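Local coordinates for protein hyaluronidase (Thermobaculum terrenum, PDB 5DIY) that probably removes O-linked N-acetylglucosamine from proteins as a family 84 glycoside hydrolase, here as a variant with the predicted proton donor changed from aspartate to asparagine, at residues E50-P55 with L96-R101; E59-F64 with I103-E108. One frame throughout, in Å; residues are numbered along the deposited sequence.

Contact 1 (E50-P55 with L96-R101); sequences ELWREP and LETLIR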
loop_
_atom_site.group_PDB
_atom_site.type_symbol
_atom_site.label_atom_id
_atom_site.label_comp_id
_atom_site.label_asym_id
_atom_site.label_seq_id
_atom_site.Cartn_x
_atom_site.Cartn_y
_atom_site.Cartn_z
ATOM N N GLU C 50 22.438 1.290 -1.938
ATOM C CA GLU C 50 23.544 2.115 -1.418
ATOM C C GLU C 50 24.890 1.519 -1.788
ATOM O O GLU C 50 25.776 2.231 -2.267
ATOM C CB GLU C 50 23.461 2.302 0.101
ATOM C CG GLU C 50 22.320 3.202 0.566
ATOM C CD GLU C 50 21.026 2.455 0.848
ATOM O OE1 GLU C 50 20.826 1.340 0.316
ATOM O OE2 GLU C 50 20.196 2.993 1.607
ATOM N N LEU C 51 25.020 0.210 -1.581
ATOM C CA LEU C 51 26.215 -0.544 -1.966
ATOM C C LEU C 51 26.013 -1.260 -3.310
ATOM O O LEU C 51 26.366 -2.427 -3.461
ATOM C CB LEU C 51 26.572 -1.550 -0.856
ATOM C CG LEU C 51 26.780 -0.985 0.559
ATOM C CD1 LEU C 51 27.354 -2.057 1.481
ATOM C CD2 LEU C 51 27.680 0.243 0.558
ATOM N N TRP C 52 25.474 -0.539 -4.293
ATOM C CA TRP C 52 25.225 -1.101 -5.629
ATOM C C TRP C 52 26.484 -1.567 -6.372
ATOM O O TRP C 52 26.402 -2.445 -7.223
ATOM C CB TRP C 52 24.451 -0.110 -6.502
ATOM C CG TRP C 52 25.216 1.097 -6.971
ATOM C CD1 TRP C 52 25.278 2.320 -6.369
ATOM C CD2 TRP C 52 25.998 1.198 -8.163
ATOM N NE1 TRP C 52 26.051 3.177 -7.114
ATOM C CE2 TRP C 52 26.511 2.510 -8.220
ATOM C CE3 TRP C 52 26.324 0.300 -9.190
ATOM C CZ2 TRP C 52 27.323 2.952 -9.266
ATOM C CZ3 TRP C 52 27.135 0.739 -10.229
ATOM C CH2 TRP C 52 27.625 2.052 -10.257
ATOM N N ARG C 53 27.628 -0.962 -6.064
ATOM C CA ARG C 53 28.904 -1.375 -6.654
ATOM C C ARG C 53 29.404 -2.726 -6.137
ATOM O O ARG C 53 30.116 -3.423 -6.853
ATOM C CB ARG C 53 29.974 -0.308 -6.424
ATOM C CG ARG C 53 29.674 1.000 -7.132
ATOM C CD ARG C 53 30.784 2.008 -6.902
ATOM N NE ARG C 53 30.428 3.335 -7.400
ATOM C CZ ARG C 53 29.670 4.224 -6.759
ATOM N NH1 ARG C 53 29.149 3.964 -5.557
ATOM N NH2 ARG C 53 29.424 5.400 -7.329
ATOM N N GLU C 54 29.026 -3.099 -4.914
ATOM C CA GLU C 54 29.541 -4.322 -4.284
ATOM C C GLU C 54 28.838 -5.549 -4.865
ATOM O O GLU C 54 27.605 -5.597 -4.874
ATOM C CB GLU C 54 29.325 -4.297 -2.766
ATOM C CG GLU C 54 29.858 -3.071 -2.031
ATOM C CD GLU C 54 31.340 -2.844 -2.230
ATOM O OE1 GLU C 54 32.112 -3.823 -2.170
ATOM O OE2 GLU C 54 31.728 -1.679 -2.442
ATOM N N PRO C 55 29.608 -6.542 -5.359
ATOM C CA PRO C 55 28.965 -7.759 -5.873
ATOM C C PRO C 55 28.431 -8.651 -4.755
ATOM O O PRO C 55 28.994 -8.672 -3.659
ATOM C CB PRO C 55 30.095 -8.462 -6.634
ATOM C CG PRO C 55 31.340 -8.002 -5.956
ATOM C CD PRO C 55 31.075 -6.592 -5.514
ATOM N N LEU C 96 30.107 2.325 -15.509
ATOM C CA LEU C 96 29.446 1.375 -16.416
ATOM C C LEU C 96 29.978 -0.044 -16.232
ATOM O O LEU C 96 29.198 -0.990 -16.099
ATOM C CB LEU C 96 29.626 1.794 -17.883
ATOM C CG LEU C 96 29.233 0.790 -18.982
ATOM C CD1 LEU C 96 27.761 0.428 -18.877
ATOM C CD2 LEU C 96 29.543 1.356 -20.356
ATOM N N GLU C 97 31.303 -0.180 -16.232
ATOM C CA GLU C 97 31.947 -1.490 -16.069
ATOM C C GLU C 97 31.566 -2.127 -14.730
ATOM O O GLU C 97 31.329 -3.332 -14.664
ATOM C CB GLU C 97 33.478 -1.389 -16.162
ATOM C CG GLU C 97 34.050 -0.836 -17.466
ATOM C CD GLU C 97 33.629 -1.610 -18.700
ATOM O OE1 GLU C 97 33.468 -2.852 -18.622
ATOM O OE2 GLU C 97 33.456 -0.972 -19.763
ATOM N N THR C 98 31.509 -1.307 -13.681
ATOM C CA THR C 98 31.130 -1.762 -12.344
ATOM C C THR C 98 29.680 -2.277 -12.301
ATOM O O THR C 98 29.415 -3.327 -11.714
ATOM C CB THR C 98 31.362 -0.642 -11.304
ATOM O OG1 THR C 98 32.757 -0.296 -11.289
ATOM C CG2 THR C 98 30.924 -1.070 -9.894
ATOM N N LEU C 99 28.756 -1.560 -12.940
ATOM C CA LEU C 99 27.358 -2.011 -13.021
ATOM C C LEU C 99 27.241 -3.321 -13.804
ATOM O O LEU C 99 26.524 -4.234 -13.387
ATOM C CB LEU C 99 26.460 -0.938 -13.644
ATOM C CG LEU C 99 24.943 -1.210 -13.564
ATOM C CD1 LEU C 99 24.175 0.040 -13.166
ATOM C CD2 LEU C 99 24.386 -1.771 -14.865
ATOM N N ILE C 100 27.968 -3.417 -14.920
ATOM C CA ILE C 100 27.976 -4.634 -15.748
ATOM C C ILE C 100 28.563 -5.827 -14.985
ATOM O O ILE C 100 28.091 -6.957 -15.141
ATOM C CB ILE C 100 28.717 -4.409 -17.097
ATOM C CG1 ILE C 100 27.959 -3.394 -17.976
ATOM C CG2 ILE C 100 28.933 -5.720 -17.854
ATOM C CD1 ILE C 100 26.648 -3.870 -18.571
ATOM N N ARG C 101 29.572 -5.569 -14.158
ATOM C CA ARG C 101 30.159 -6.599 -13.297
ATOM C C ARG C 101 29.136 -7.087 -12.261
ATOM O O ARG C 101 28.993 -8.291 -12.041
ATOM C CB ARG C 101 31.410 -6.047 -12.608
ATOM C CG ARG C 101 32.411 -7.090 -12.128
ATOM C CD ARG C 101 33.653 -6.449 -11.499
ATOM N NE ARG C 101 34.154 -5.320 -12.294
ATOM C CZ ARG C 101 34.198 -4.036 -11.920
ATOM N NH1 ARG C 101 33.807 -3.626 -10.707
ATOM N NH2 ARG C 101 34.660 -3.133 -12.782
HETATM O O HOH W 1 30.136 -4.819 -9.359
#
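Trp52 and Arg53 reach the helix 93-108 through Thr98 and Leu99, joining the loop that follows the second strand of a TIM barrel to the helix that follows the third. CG2 of Thr98 makes the closest touch: it lies 3.7 Å from CG of Arg53 and equally near CB of that residue. Thr98 points this methyl at the arginine because OG1 (chi1 -61°) is turned back to the carbonyl O of Glu94 within the helix. Trp52 meets the helix at the benzo end of its indole, CZ3 lying 3.9 Å from CB of Leu99, and the two side chains cross at about a right angle. The indole is in turn topped by the arginine: CG of Arg53 rides 3.6 Å above the ring plane, over its centre, the chain runs extended from CG to NE, and a turn at chi4 (81°) sets one guanidinium face against CZ2, offset toward the rim of the group. Farther out, OG of Ser87 is hydrogen-bonded to both NE1 of Trp52 and NH1 of Arg53, and a salt bridge to Glu95 ties the guanidinium to the same helix. A type I turn from Leu51 to Glu54, closed by the bond from Glu54 N to Leu51 O, puts Trp52 and Arg53 at its two central positions. No direct hydrogen bond joins the segments; instead one water donates to Arg53 O and Thr98 O, each at 2.9 Å.

Contact 2 (E59-F64 with I103-E108); sequences EQLQLF and ITPFLE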
loop_
_atom_site.group_PDB
_atom_site.type_symbol
_atom_site.label_atom_id
_atom_site.label_comp_id
_atom_site.label_asym_id
_atom_site.label_seq_id
_atom_site.Cartn_x
_atom_site.Cartn_y
_atom_site.Cartn_z
ATOM N N GLU C 59 26.788 -17.171 -1.365
ATOM C CA GLU C 59 25.616 -17.599 -0.594
ATOM C C GLU C 59 24.342 -16.931 -1.114
ATOM O O GLU C 59 23.340 -17.605 -1.340
ATOM C CB GLU C 59 25.806 -17.284 0.893
ATOM N N GLN C 60 24.404 -15.614 -1.322
ATOM C CA GLN C 60 23.287 -14.857 -1.905
ATOM C C GLN C 60 23.021 -15.236 -3.366
ATOM O O GLN C 60 21.867 -15.396 -3.758
ATOM C CB GLN C 60 23.518 -13.344 -1.788
ATOM C CG GLN C 60 23.299 -12.790 -0.389
ATOM N N LEU C 61 24.080 -15.389 -4.162
ATOM C CA LEU C 61 23.928 -15.745 -5.584
ATOM C C LEU C 61 23.258 -17.103 -5.798
ATOM O O LEU C 61 22.524 -17.281 -6.775
ATOM C CB LEU C 61 25.276 -15.706 -6.312
ATOM C CG LEU C 61 25.917 -14.326 -6.461
ATOM C CD1 LEU C 61 27.334 -14.459 -6.998
ATOM C CD2 LEU C 61 25.079 -13.422 -7.359
ATOM N N GLN C 62 23.508 -18.041 -4.883
ATOM C CA GLN C 62 22.844 -19.349 -4.890
ATOM C C GLN C 62 21.340 -19.243 -4.602
ATOM O O GLN C 62 20.546 -19.979 -5.192
ATOM C CB GLN C 62 23.519 -20.299 -3.881
ATOM C CG GLN C 62 22.908 -21.698 -3.770
ATOM C CD GLN C 62 22.760 -22.401 -5.110
ATOM O OE1 GLN C 62 21.683 -22.900 -5.447
ATOM N NE2 GLN C 62 23.839 -22.435 -5.887
ATOM N N LEU C 63 20.959 -18.342 -3.696
ATOM C CA LEU C 63 19.538 -18.063 -3.435
ATOM C C LEU C 63 18.873 -17.438 -4.670
ATOM O O LEU C 63 17.793 -17.871 -5.078
ATOM C CB LEU C 63 19.362 -17.169 -2.203
ATOM C CG LEU C 63 19.833 -17.749 -0.858
ATOM C CD1 LEU C 63 19.850 -16.677 0.226
ATOM C CD2 LEU C 63 18.971 -18.923 -0.427
ATOM N N PHE C 64 19.536 -16.457 -5.284
ATOM C CA PHE C 64 19.059 -15.885 -6.547
ATOM C C PHE C 64 18.874 -16.943 -7.643
ATOM O O PHE C 64 17.902 -16.879 -8.403
ATOM C CB PHE C 64 19.990 -14.771 -7.046
ATOM C CG PHE C 64 19.825 -13.462 -6.320
ATOM C CD1 PHE C 64 18.622 -12.752 -6.395
ATOM C CD2 PHE C 64 20.874 -12.914 -5.587
ATOM C CE1 PHE C 64 18.470 -11.536 -5.738
ATOM C CE2 PHE C 64 20.727 -11.699 -4.931
ATOM C CZ PHE C 64 19.522 -11.012 -5.002
ATOM N N ILE C 103 25.812 -7.081 -12.444
ATOM C CA ILE C 103 24.720 -7.845 -13.064
ATOM C C ILE C 103 25.159 -9.116 -13.815
ATOM O O ILE C 103 24.306 -9.928 -14.166
ATOM C CB ILE C 103 23.824 -6.964 -13.983
ATOM C CG1 ILE C 103 24.559 -6.481 -15.240
ATOM C CG2 ILE C 103 23.281 -5.766 -13.208
ATOM C CD1 ILE C 103 23.627 -6.161 -16.385
ATOM N N THR C 104 26.465 -9.288 -14.057
ATOM C CA THR C 104 26.968 -10.439 -14.827
ATOM C C THR C 104 26.522 -11.807 -14.283
ATOM O O THR C 104 26.066 -12.635 -15.066
ATOM C CB THR C 104 28.508 -10.389 -15.008
ATOM O OG1 THR C 104 28.839 -9.318 -15.898
ATOM C CG2 THR C 104 29.061 -11.686 -15.597
ATOM N N PRO C 105 26.644 -12.049 -12.958
ATOM C CA PRO C 105 26.115 -13.318 -12.409
ATOM C C PRO C 105 24.657 -13.609 -12.809
ATOM O O PRO C 105 24.312 -14.762 -13.072
ATOM C CB PRO C 105 26.230 -13.124 -10.895
ATOM C CG PRO C 105 27.347 -12.148 -10.716
ATOM C CD PRO C 105 27.340 -11.253 -11.925
ATOM N N PHE C 106 23.832 -12.563 -12.891
ATOM C CA PHE C 106 22.438 -12.701 -13.322
ATOM C C PHE C 106 22.326 -13.004 -14.810
ATOM O O PHE C 106 21.525 -13.855 -15.204
ATOM C CB PHE C 106 21.618 -11.467 -12.933
ATOM C CG PHE C 106 21.547 -11.261 -11.454
ATOM C CD1 PHE C 106 20.652 -11.995 -10.693
ATOM C CD2 PHE C 106 22.411 -10.380 -10.812
ATOM C CE1 PHE C 106 20.596 -11.840 -9.319
ATOM C CE2 PHE C 106 22.365 -10.221 -9.434
ATOM C CZ PHE C 106 21.458 -10.955 -8.685
ATOM N N LEU C 107 23.147 -12.340 -15.622
ATOM C CA LEU C 107 23.216 -12.635 -17.059
ATOM C C LEU C 107 23.588 -14.102 -17.303
ATOM O O LEU C 107 22.969 -14.770 -18.127
ATOM C CB LEU C 107 24.212 -11.708 -17.770
ATOM C CG LEU C 107 23.934 -10.200 -17.751
ATOM C CD1 LEU C 107 25.098 -9.452 -18.378
ATOM C CD2 LEU C 107 22.632 -9.858 -18.462
ATOM N N GLU C 108 24.567 -14.598 -16.549
ATOM C CA GLU C 108 25.020 -15.994 -16.653
ATOM C C GLU C 108 24.011 -17.025 -16.121
ATOM O O GLU C 108 24.047 -18.188 -16.534
ATOM C CB GLU C 108 26.359 -16.169 -15.932
ATOM C CG GLU C 108 27.506 -15.380 -16.560
ATOM C CD GLU C 108 28.765 -15.350 -15.705
ATOM O OE1 GLU C 108 28.768 -15.919 -14.591
ATOM O OE2 GLU C 108 29.767 -14.746 -16.158
#
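Phe106 drives the edge of its ring into the face of Phe64, a T-shaped pair with centroids 4.9 Å apart and planes at 78°. Two adjacent carbons do the touching: CE1 of Phe106 lies 3.5 Å from CG of Phe64, and CZ sits 3.7 Å above the Phe64 plane, over its centre. Phe64 has CG beside its backbone N (chi1 -77°), and this presents the broad ring face to the neighbouring helix. The packing here is dense: on the barrel side Phe80 stacks with Phe106 and Tyr40 pairs edge-to-face with Phe64; Tyr56, from the loop before helix 58-73, makes a second edge-to-face pair with Phe64. With an alanine in place of Phe64, the edge of Phe106 would probably face a gap and both tyrosines would lose a ring partner. The outward side is sparser. Here CD2 of Leu61 meets CB of Pro105 at 3.7 Å, a single apolar touch between two partly exposed residues. Pro105 itself, lacking an N-H, coincides with a kink in its helix. Helices 58-73 and 93-108 thus pack side by side on the outside of a closed eight-stranded parallel barrel, as successive helices do in the TIM-barrel fold.

How the contacts relate
Contacts 1 and 2 share the helix 93-108, which each meets on a different turn, and their centres lie 13 Å apart. The chain passes directly from the loop of contact 1 into the helix 58-73 of contact 2, so the connection after strand 37-40 is held against the next barrel helix at two successive places. Lys102, between the two segments of that helix, hydrogen-bonds through NZ to the carbonyl oxygens of Trp52 and Glu54. Contact 1 is nearer the N-acetylglucosamine site: the side chain of Trp52 is about 11 Å from that of Lys43 and about 12 Å from that of Asp119. Contact 2 lies away from the sugar-binding residues.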